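PDB 5HCF: calreticulin, putative from Trypanosoma cruzi, which probably acts as a chaperone through a globular domain of legume-lectin fold that binds both carbohydrates and peptides. Local coordinates for residues L81-P92 / T103-C114; F139-T149 / Y158-S166. All blocks are in the same frame, centred on the assembly; numbering follows the deposited sequence.

Contact 1: residues L81-P92 / T103-C114; sequences LKCGGGYIKLLP and TKYWLMFGPDRC
Cys-83 and Cys-114 are joined by a disulfide directly across two neighbouring antiparallel strands, at a non-hydrogen-bonded pair, with SG to SG at 2.0 Å and a torsion of -89° about the bond. Gly-84 follows as a hydrogen-bonded pair with Arg-113: its N donates to Arg-113 O at 2.6 Å, while its own O accepts from Arg-113 N and from a water. The chain turns a corner at Gly-110, and Tyr-87 packs there, its CB 3.4 Å from Gly-110 CA. Tyr-87 CG sits between the backbone N and the carbonyl carbon (chi1 51°), which turns the ring so that Pro-111 O lies at its edge and Met-108 covers one face. In one of its two modelled conformers, Met-108 sets CE over that face, 3.6 Å from the Tyr-87 centroid and 19° off the normal. Lys-89 runs extended alongside Met-108, bringing CE 3.9 Å from Tyr-105 CD1, and its NZ pairs with Asp-214. Near the far end, Leu-90 O takes Trp-106 N at 2.8 Å and Leu-107 N only weakly, a classic beta bulge. Behind this, Leu-90 CD1 meets Leu-107 CD2 at 3.7 Å. The strands are thus pinned covalently at one end and bulged near the other, with apolar Ile-88, Leu-90, Leu-107 and Phe-109 behind and a polar-aromatic face of Tyr-87, Lys-89, Met-108 and Asp-112 that probably corresponds to the sugar-binding surface of related calreticulins.

Contact 2: residues F139-T149 / Y158-S166; sequences FPEDKLTHVYT and YEFFLDGES
His-146 and Asp-163 make the principal polar link: ND1 donates in its ring plane to the syn lone pair of OD2 at 2.8 Å, and ring and carboxylate lie 24° apart, nearly coplanar. Asp-163 OD1, the other carboxylate oxygen, accepts from Val-147 N at 2.9 Å, met nearly head-on, which fixes the rotation of the acid. On the far side of the imidazole, His-146 NE2 donates to Asp-142 OD1 at 2.6 Å; this oxygen also takes Leu-144 N in an Asx turn. With a carboxylate at each nitrogen, the ring would probably favour its protonated form. Pro-140 CG lies over one face of it and also touches Leu-162 CD2 at 3.8 Å. Further along, Val-147 O accepts from Asp-163 N, and Thr-149 and Phe-161 exchange two backbone bonds. Leu-162, its CG anti to the backbone N (chi1 -163°), lays CD1 3.7 Å from Tyr-148 CE2, and Tyr-148 CD2 approaches the edge of the Phe-160 ring at 3.9 Å from CZ. The strands form part of a beta hairpin, and a type I' turn at Leu-162 to Glu-165 leads into the next strand of this antiparallel sheet in the legume-lectin sandwich.

How the contacts relate
Contacts 1 and 2 belong to the two facing sheets of the sandwich, their centres about 14 Å apart, and they meet in the core between. Phe-109 of contact 1 brings CE2 to 3.3 Å from Tyr-148 O of contact 2, and Pro-111 CB lies 3.4 Å from both Tyr-148 OH and Phe-139 CD1. At the rim, Arg-113 NH1, in one of two modelled conformers, and Glu-141 OE2, 3.6 Å apart, form a long, weak and therefore tentative ion pair. The other face of contact 1 points away from contact 2: there the Asp-112 side chain, its OD2 hydrogen-bonded to His-121 NE2, is about 3 Å from a bound acetic acid molecule, probably from the crystallisation liquor, which may mark a pocket on that surface.

Contact 1: residues L81-P92 / T103-C114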
# COMPACT_ATOMS: atom_id res chain seq x y z
N LEU A 81 -8.26 -8.24 13.76
CA LEU A 81 -8.80 -8.38 12.43
C LEU A 81 -8.87 -9.85 12.06
O LEU A 81 -7.92 -10.60 12.29
CB LEU A 81 -7.93 -7.61 11.42
CG LEU A 81 -8.37 -7.56 9.96
CD1 LEU A 81 -9.68 -6.81 9.81
CD2 LEU A 81 -7.29 -6.92 9.11
N LYS A 82 -10.02 -10.28 11.54
CA LYS A 82 -10.16 -11.63 10.99
C LYS A 82 -10.36 -11.55 9.48
O LYS A 82 -9.74 -12.31 8.73
CB LYS A 82 -11.32 -12.39 11.64
CG LYS A 82 -11.13 -12.64 13.12
CD LYS A 82 -9.92 -13.55 13.32
CE LYS A 82 -9.71 -13.94 14.77
NZ LYS A 82 -10.15 -15.35 14.98
N CYS A 83 -11.19 -10.62 9.03
CA CYS A 83 -11.34 -10.37 7.60
C CYS A 83 -11.37 -8.86 7.34
O CYS A 83 -12.26 -8.16 7.80
CB CYS A 83 -12.60 -11.03 7.04
SG CYS A 83 -12.79 -10.88 5.23
N GLY A 84 -10.37 -8.37 6.61
CA GLY A 84 -10.35 -6.98 6.19
C GLY A 84 -9.08 -6.56 5.49
O GLY A 84 -8.01 -7.12 5.71
N GLY A 85 -9.18 -5.53 4.66
CA GLY A 85 -8.04 -5.04 3.91
C GLY A 85 -7.35 -3.87 4.58
O GLY A 85 -7.96 -3.16 5.39
N GLY A 86 -6.08 -3.67 4.26
CA GLY A 86 -5.32 -2.55 4.77
C GLY A 86 -4.34 -2.06 3.73
O GLY A 86 -3.24 -1.62 4.05
N TYR A 87 -4.76 -2.13 2.47
CA TYR A 87 -3.90 -1.75 1.36
C TYR A 87 -4.36 -0.44 0.72
O TYR A 87 -5.54 -0.08 0.79
CB TYR A 87 -3.89 -2.86 0.31
CG TYR A 87 -5.27 -3.31 -0.11
CD1 TYR A 87 -5.97 -2.64 -1.11
CD2 TYR A 87 -5.88 -4.40 0.51
CE1 TYR A 87 -7.24 -3.05 -1.49
CE2 TYR A 87 -7.15 -4.81 0.13
CZ TYR A 87 -7.82 -4.14 -0.87
OH TYR A 87 -9.08 -4.56 -1.24
N ILE A 88 -3.42 0.27 0.09
CA ILE A 88 -3.73 1.51 -0.60
C ILE A 88 -3.58 1.35 -2.11
O ILE A 88 -3.02 0.35 -2.58
CB ILE A 88 -2.83 2.67 -0.14
CG1 ILE A 88 -1.41 2.49 -0.69
CG2 ILE A 88 -2.82 2.77 1.38
CD1 ILE A 88 -0.49 3.66 -0.45
N LYS A 89 -4.08 2.32 -2.86
CA LYS A 89 -3.97 2.31 -4.32
C LYS A 89 -3.40 3.62 -4.85
O LYS A 89 -3.68 4.70 -4.31
CB LYS A 89 -5.33 2.05 -4.96
CG LYS A 89 -5.93 0.69 -4.64
CD LYS A 89 -7.29 0.55 -5.31
CE LYS A 89 -7.77 -0.89 -5.31
NZ LYS A 89 -9.09 -1.02 -5.99
N LEU A 90 -2.61 3.53 -5.91
CA LEU A 90 -2.12 4.72 -6.61
C LEU A 90 -2.76 4.75 -8.00
O LEU A 90 -2.64 3.79 -8.76
CB LEU A 90 -0.59 4.71 -6.70
CG LEU A 90 0.15 4.46 -5.38
CD1 LEU A 90 1.66 4.46 -5.60
CD2 LEU A 90 -0.23 5.50 -4.34
N LEU A 91 -3.44 5.85 -8.32
CA LEU A 91 -4.27 5.89 -9.51
C LEU A 91 -3.95 7.06 -10.42
O LEU A 91 -3.62 8.15 -9.95
CB LEU A 91 -5.75 5.96 -9.12
CG LEU A 91 -6.24 5.05 -7.98
CD1 LEU A 91 -6.27 5.80 -6.65
CD2 LEU A 91 -7.61 4.48 -8.31
N PRO A 92 -4.04 6.83 -11.74
CA PRO A 92 -4.02 7.89 -12.75
C PRO A 92 -5.33 8.67 -12.72
O PRO A 92 -6.20 8.32 -11.91
CB PRO A 92 -3.84 7.14 -14.07
CG PRO A 92 -4.43 5.80 -13.81
CD PRO A 92 -4.15 5.49 -12.36
N THR A 103 -12.36 1.19 -10.39
CA THR A 103 -11.54 2.30 -10.84
C THR A 103 -10.13 1.84 -11.21
O THR A 103 -9.49 1.11 -10.44
CB THR A 103 -11.44 3.40 -9.77
OG1 THR A 103 -12.74 3.67 -9.22
CG2 THR A 103 -10.86 4.68 -10.36
N LYS A 104 -9.66 2.26 -12.37
CA LYS A 104 -8.34 1.85 -12.84
C LYS A 104 -7.24 2.41 -11.95
O LYS A 104 -7.12 3.62 -11.77
CB LYS A 104 -8.11 2.30 -14.28
CG LYS A 104 -6.66 2.15 -14.74
CD LYS A 104 -6.50 2.44 -16.22
CE LYS A 104 -5.04 2.27 -16.65
NZ LYS A 104 -4.85 2.48 -18.12
N TYR A 105 -6.43 1.51 -11.39
CA TYR A 105 -5.27 1.91 -10.61
C TYR A 105 -4.00 1.45 -11.33
O TYR A 105 -4.07 0.62 -12.24
CB TYR A 105 -5.33 1.33 -9.20
CG TYR A 105 -5.41 -0.18 -9.15
CD1 TYR A 105 -6.64 -0.82 -9.09
CD2 TYR A 105 -4.27 -0.97 -9.19
CE1 TYR A 105 -6.73 -2.20 -9.07
CE2 TYR A 105 -4.35 -2.34 -9.17
CZ TYR A 105 -5.58 -2.95 -9.10
OH TYR A 105 -5.66 -4.32 -9.08
N TRP A 106 -2.86 1.99 -10.93
CA TRP A 106 -1.58 1.49 -11.40
C TRP A 106 -1.01 0.51 -10.39
O TRP A 106 -0.44 -0.51 -10.75
CB TRP A 106 -0.58 2.62 -11.64
CG TRP A 106 0.82 2.12 -11.95
CD1 TRP A 106 1.21 1.44 -13.07
CD2 TRP A 106 1.99 2.25 -11.13
NE1 TRP A 106 2.55 1.15 -13.00
CE2 TRP A 106 3.05 1.63 -11.82
CE3 TRP A 106 2.24 2.83 -9.89
CZ2 TRP A 106 4.35 1.58 -11.31
CZ3 TRP A 106 3.53 2.78 -9.37
CH2 TRP A 106 4.57 2.15 -10.08
N LEU A 107 -1.16 0.85 -9.11
CA LEU A 107 -0.65 0.01 -8.03
C LEU A 107 -1.66 -0.21 -6.92
O LEU A 107 -2.33 0.72 -6.46
CB LEU A 107 0.63 0.63 -7.45
CG LEU A 107 1.31 -0.09 -6.28
CD1 LEU A 107 2.02 -1.36 -6.73
CD2 LEU A 107 2.28 0.84 -5.55
N MET A 108 -1.79 -1.47 -6.50
CA MET A 108 -2.52 -1.82 -5.29
C MET A 108 -1.55 -2.49 -4.33
O MET A 108 -1.01 -3.56 -4.63
CB MET A 108 -3.71 -2.73 -5.60
CG MET A 108 -4.44 -3.24 -4.37
SD MET A 108 -5.99 -4.06 -4.77
CE MET A 108 -5.99 -5.41 -3.59
N PHE A 109 -1.33 -1.86 -3.19
CA PHE A 109 -0.23 -2.24 -2.30
C PHE A 109 -0.62 -2.21 -0.83
O PHE A 109 -1.09 -1.19 -0.32
CB PHE A 109 0.96 -1.30 -2.57
CG PHE A 109 2.12 -1.50 -1.66
CD1 PHE A 109 2.70 -2.75 -1.50
CD2 PHE A 109 2.65 -0.43 -0.95
CE1 PHE A 109 3.78 -2.92 -0.66
CE2 PHE A 109 3.73 -0.59 -0.11
CZ PHE A 109 4.29 -1.84 0.04
N GLY A 110 -0.43 -3.33 -0.14
CA GLY A 110 -0.65 -3.39 1.30
C GLY A 110 -1.18 -4.73 1.78
O GLY A 110 -1.46 -5.62 0.98
N PRO A 111 -1.34 -4.87 3.11
CA PRO A 111 -1.79 -6.12 3.73
C PRO A 111 -3.26 -6.41 3.48
O PRO A 111 -4.07 -5.49 3.39
CB PRO A 111 -1.53 -5.88 5.22
CG PRO A 111 -1.65 -4.40 5.37
CD PRO A 111 -1.03 -3.84 4.12
N ASP A 112 -3.60 -7.70 3.37
CA ASP A 112 -4.99 -8.11 3.18
C ASP A 112 -5.18 -9.47 3.83
O ASP A 112 -4.36 -10.37 3.66
CB ASP A 112 -5.35 -8.16 1.69
CG ASP A 112 -6.84 -8.39 1.46
OD1 ASP A 112 -7.64 -8.24 2.41
OD2 ASP A 112 -7.22 -8.72 0.31
N ARG A 113 -6.25 -9.61 4.60
CA ARG A 113 -6.50 -10.86 5.31
C ARG A 113 -7.99 -11.17 5.45
O ARG A 113 -8.82 -10.27 5.64
CB ARG A 113 -5.85 -10.81 6.69
CG ARG A 113 -6.18 -11.99 7.61
CD ARG A 113 -6.83 -11.51 8.90
NE ARG A 113 -5.88 -10.83 9.79
CZ ARG A 113 -5.41 -11.35 10.92
NH1 ARG A 113 -5.81 -12.55 11.33
NH2 ARG A 113 -4.56 -10.65 11.66
N CYS A 114 -8.32 -12.45 5.34
CA CYS A 114 -9.69 -12.92 5.52
C CYS A 114 -9.64 -14.41 5.86
O CYS A 114 -9.36 -15.24 5.00
CB CYS A 114 -10.52 -12.67 4.27
SG CYS A 114 -12.31 -12.74 4.53
O HOH W 1 -5.68 -6.18 6.16

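Contact 2: residues F139-T149 / Y158-S166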
# COMPACT_ATOMS: atom_id res chain seq x y z
N PHE A 139 1.64 -10.97 6.30
CA PHE A 139 1.96 -9.86 7.19
C PHE A 139 1.64 -10.26 8.62
O PHE A 139 0.82 -11.14 8.84
CB PHE A 139 1.20 -8.59 6.78
CG PHE A 139 -0.28 -8.64 7.06
CD1 PHE A 139 -1.16 -9.17 6.12
CD2 PHE A 139 -0.79 -8.15 8.25
CE1 PHE A 139 -2.52 -9.21 6.37
CE2 PHE A 139 -2.14 -8.19 8.51
CZ PHE A 139 -3.01 -8.72 7.57
N PRO A 140 2.31 -9.61 9.59
CA PRO A 140 2.18 -10.00 11.00
C PRO A 140 0.76 -9.82 11.51
O PRO A 140 0.14 -8.78 11.29
CB PRO A 140 3.15 -9.06 11.72
CG PRO A 140 4.00 -8.43 10.66
CD PRO A 140 3.21 -8.47 9.39
N GLU A 141 0.25 -10.84 12.19
CA GLU A 141 -1.12 -10.83 12.66
C GLU A 141 -1.17 -10.46 14.13
O GLU A 141 -1.33 -11.32 14.99
CB GLU A 141 -1.79 -12.18 12.41
CG GLU A 141 -2.05 -12.44 10.94
CD GLU A 141 -2.71 -13.78 10.68
OE1 GLU A 141 -3.08 -14.03 9.51
OE2 GLU A 141 -2.86 -14.57 11.64
N ASP A 142 -1.02 -9.17 14.39
CA ASP A 142 -1.06 -8.65 15.75
C ASP A 142 -1.69 -7.26 15.74
O ASP A 142 -2.11 -6.78 14.68
CB ASP A 142 0.34 -8.63 16.37
CG ASP A 142 1.33 -7.81 15.55
OD1 ASP A 142 0.92 -6.84 14.89
OD2 ASP A 142 2.54 -8.15 15.57
N LYS A 143 -1.75 -6.63 16.90
CA LYS A 143 -2.41 -5.33 17.03
C LYS A 143 -1.44 -4.16 16.85
O LYS A 143 -1.83 -3.00 16.98
CB LYS A 143 -3.10 -5.23 18.39
CG LYS A 143 -4.21 -6.24 18.59
CD LYS A 143 -4.81 -6.13 19.98
CE LYS A 143 -5.96 -7.11 20.15
NZ LYS A 143 -6.88 -6.71 21.25
N LEU A 144 -0.18 -4.46 16.54
CA LEU A 144 0.83 -3.42 16.42
C LEU A 144 0.83 -2.73 15.05
O LEU A 144 0.27 -3.25 14.08
CB LEU A 144 2.21 -4.00 16.69
CG LEU A 144 2.44 -4.63 18.06
CD1 LEU A 144 3.73 -5.43 18.05
CD2 LEU A 144 2.48 -3.56 19.14
N THR A 145 1.45 -1.56 14.99
CA THR A 145 1.61 -0.82 13.74
C THR A 145 2.68 -1.47 12.87
O THR A 145 3.78 -1.77 13.34
CB THR A 145 1.99 0.65 13.99
OG1 THR A 145 0.89 1.33 14.62
CG2 THR A 145 2.32 1.36 12.67
N HIS A 146 2.36 -1.69 11.60
CA HIS A 146 3.34 -2.20 10.65
C HIS A 146 3.43 -1.30 9.43
O HIS A 146 2.45 -0.69 9.01
CB HIS A 146 2.99 -3.63 10.24
CG HIS A 146 3.00 -4.60 11.38
ND1 HIS A 146 4.16 -5.08 11.94
CD2 HIS A 146 1.98 -5.17 12.07
CE1 HIS A 146 3.86 -5.90 12.93
NE2 HIS A 146 2.55 -5.97 13.03
N VAL A 147 4.64 -1.22 8.87
CA VAL A 147 4.91 -0.32 7.75
C VAL A 147 5.21 -1.12 6.48
O VAL A 147 5.97 -2.08 6.50
CB VAL A 147 6.09 0.61 8.05
CG1 VAL A 147 6.26 1.65 6.93
CG2 VAL A 147 5.91 1.29 9.40
N TYR A 148 4.62 -0.69 5.37
CA TYR A 148 4.83 -1.37 4.10
C TYR A 148 5.44 -0.41 3.09
O TYR A 148 4.85 0.61 2.75
CB TYR A 148 3.52 -1.96 3.57
CG TYR A 148 2.85 -2.86 4.59
CD1 TYR A 148 2.05 -2.33 5.60
CD2 TYR A 148 3.03 -4.24 4.55
CE1 TYR A 148 1.44 -3.14 6.53
CE2 TYR A 148 2.42 -5.06 5.48
CZ TYR A 148 1.63 -4.51 6.47
OH TYR A 148 1.03 -5.32 7.40
N THR A 149 6.64 -0.74 2.63
CA THR A 149 7.40 0.13 1.75
C THR A 149 7.80 -0.59 0.47
O THR A 149 8.26 -1.73 0.52
CB THR A 149 8.67 0.67 2.44
OG1 THR A 149 8.33 1.28 3.69
CG2 THR A 149 9.37 1.69 1.56
N TYR A 158 13.03 -4.39 -7.92
CA TYR A 158 12.16 -3.89 -6.86
C TYR A 158 12.60 -4.41 -5.50
O TYR A 158 13.37 -5.38 -5.40
CB TYR A 158 10.71 -4.28 -7.11
CG TYR A 158 10.41 -5.72 -6.78
CD1 TYR A 158 10.76 -6.74 -7.65
CD2 TYR A 158 9.79 -6.06 -5.58
CE1 TYR A 158 10.48 -8.06 -7.35
CE2 TYR A 158 9.52 -7.38 -5.27
CZ TYR A 158 9.87 -8.37 -6.16
OH TYR A 158 9.60 -9.69 -5.85
N GLU A 159 12.12 -3.78 -4.44
CA GLU A 159 12.38 -4.26 -3.10
C GLU A 159 11.23 -3.90 -2.17
O GLU A 159 10.77 -2.76 -2.16
CB GLU A 159 13.70 -3.71 -2.58
CG GLU A 159 14.20 -4.38 -1.30
CD GLU A 159 15.65 -4.08 -1.02
OE1 GLU A 159 16.24 -3.24 -1.74
OE2 GLU A 159 16.22 -4.69 -0.08
N PHE A 160 10.78 -4.88 -1.39
CA PHE A 160 9.67 -4.67 -0.47
C PHE A 160 10.15 -4.72 0.98
O PHE A 160 10.81 -5.67 1.40
CB PHE A 160 8.58 -5.73 -0.70
CG PHE A 160 7.60 -5.83 0.43
CD1 PHE A 160 6.80 -4.75 0.77
CD2 PHE A 160 7.49 -7.00 1.17
CE1 PHE A 160 5.90 -4.84 1.82
CE2 PHE A 160 6.59 -7.09 2.22
CZ PHE A 160 5.80 -6.01 2.54
N PHE A 161 9.79 -3.70 1.75
CA PHE A 161 10.20 -3.62 3.15
C PHE A 161 8.99 -3.71 4.06
O PHE A 161 7.98 -3.05 3.84
CB PHE A 161 10.95 -2.31 3.41
CG PHE A 161 12.19 -2.15 2.59
CD1 PHE A 161 12.11 -1.74 1.26
CD2 PHE A 161 13.44 -2.39 3.14
CE1 PHE A 161 13.25 -1.59 0.50
CE2 PHE A 161 14.58 -2.24 2.38
CZ PHE A 161 14.49 -1.84 1.06
N LEU A 162 9.11 -4.53 5.10
CA LEU A 162 8.09 -4.58 6.14
C LEU A 162 8.73 -4.14 7.45
O LEU A 162 9.74 -4.70 7.87
CB LEU A 162 7.50 -5.99 6.25
CG LEU A 162 6.17 -6.12 7.00
CD1 LEU A 162 5.31 -7.17 6.32
CD2 LEU A 162 6.39 -6.45 8.46
N ASP A 163 8.15 -3.12 8.07
CA ASP A 163 8.69 -2.53 9.29
C ASP A 163 10.15 -2.12 9.13
O ASP A 163 10.95 -2.28 10.05
CB ASP A 163 8.56 -3.51 10.46
CG ASP A 163 7.12 -3.85 10.76
OD1 ASP A 163 6.24 -3.04 10.43
OD2 ASP A 163 6.88 -4.94 11.34
N GLY A 164 10.49 -1.59 7.96
CA GLY A 164 11.81 -1.05 7.71
C GLY A 164 12.82 -2.08 7.25
O GLY A 164 13.90 -1.73 6.77
N GLU A 165 12.48 -3.36 7.39
CA GLU A 165 13.39 -4.43 7.03
C GLU A 165 13.02 -5.07 5.71
O GLU A 165 11.85 -5.30 5.43
N SER A 166 14.04 -5.36 4.90
CA SER A 166 13.84 -5.99 3.60
C SER A 166 13.21 -7.38 3.73
O SER A 166 13.74 -8.25 4.44
CB SER A 166 15.17 -6.08 2.85
OG SER A 166 14.99 -6.55 1.53
O HOH W 2 8.61 -0.59 5.89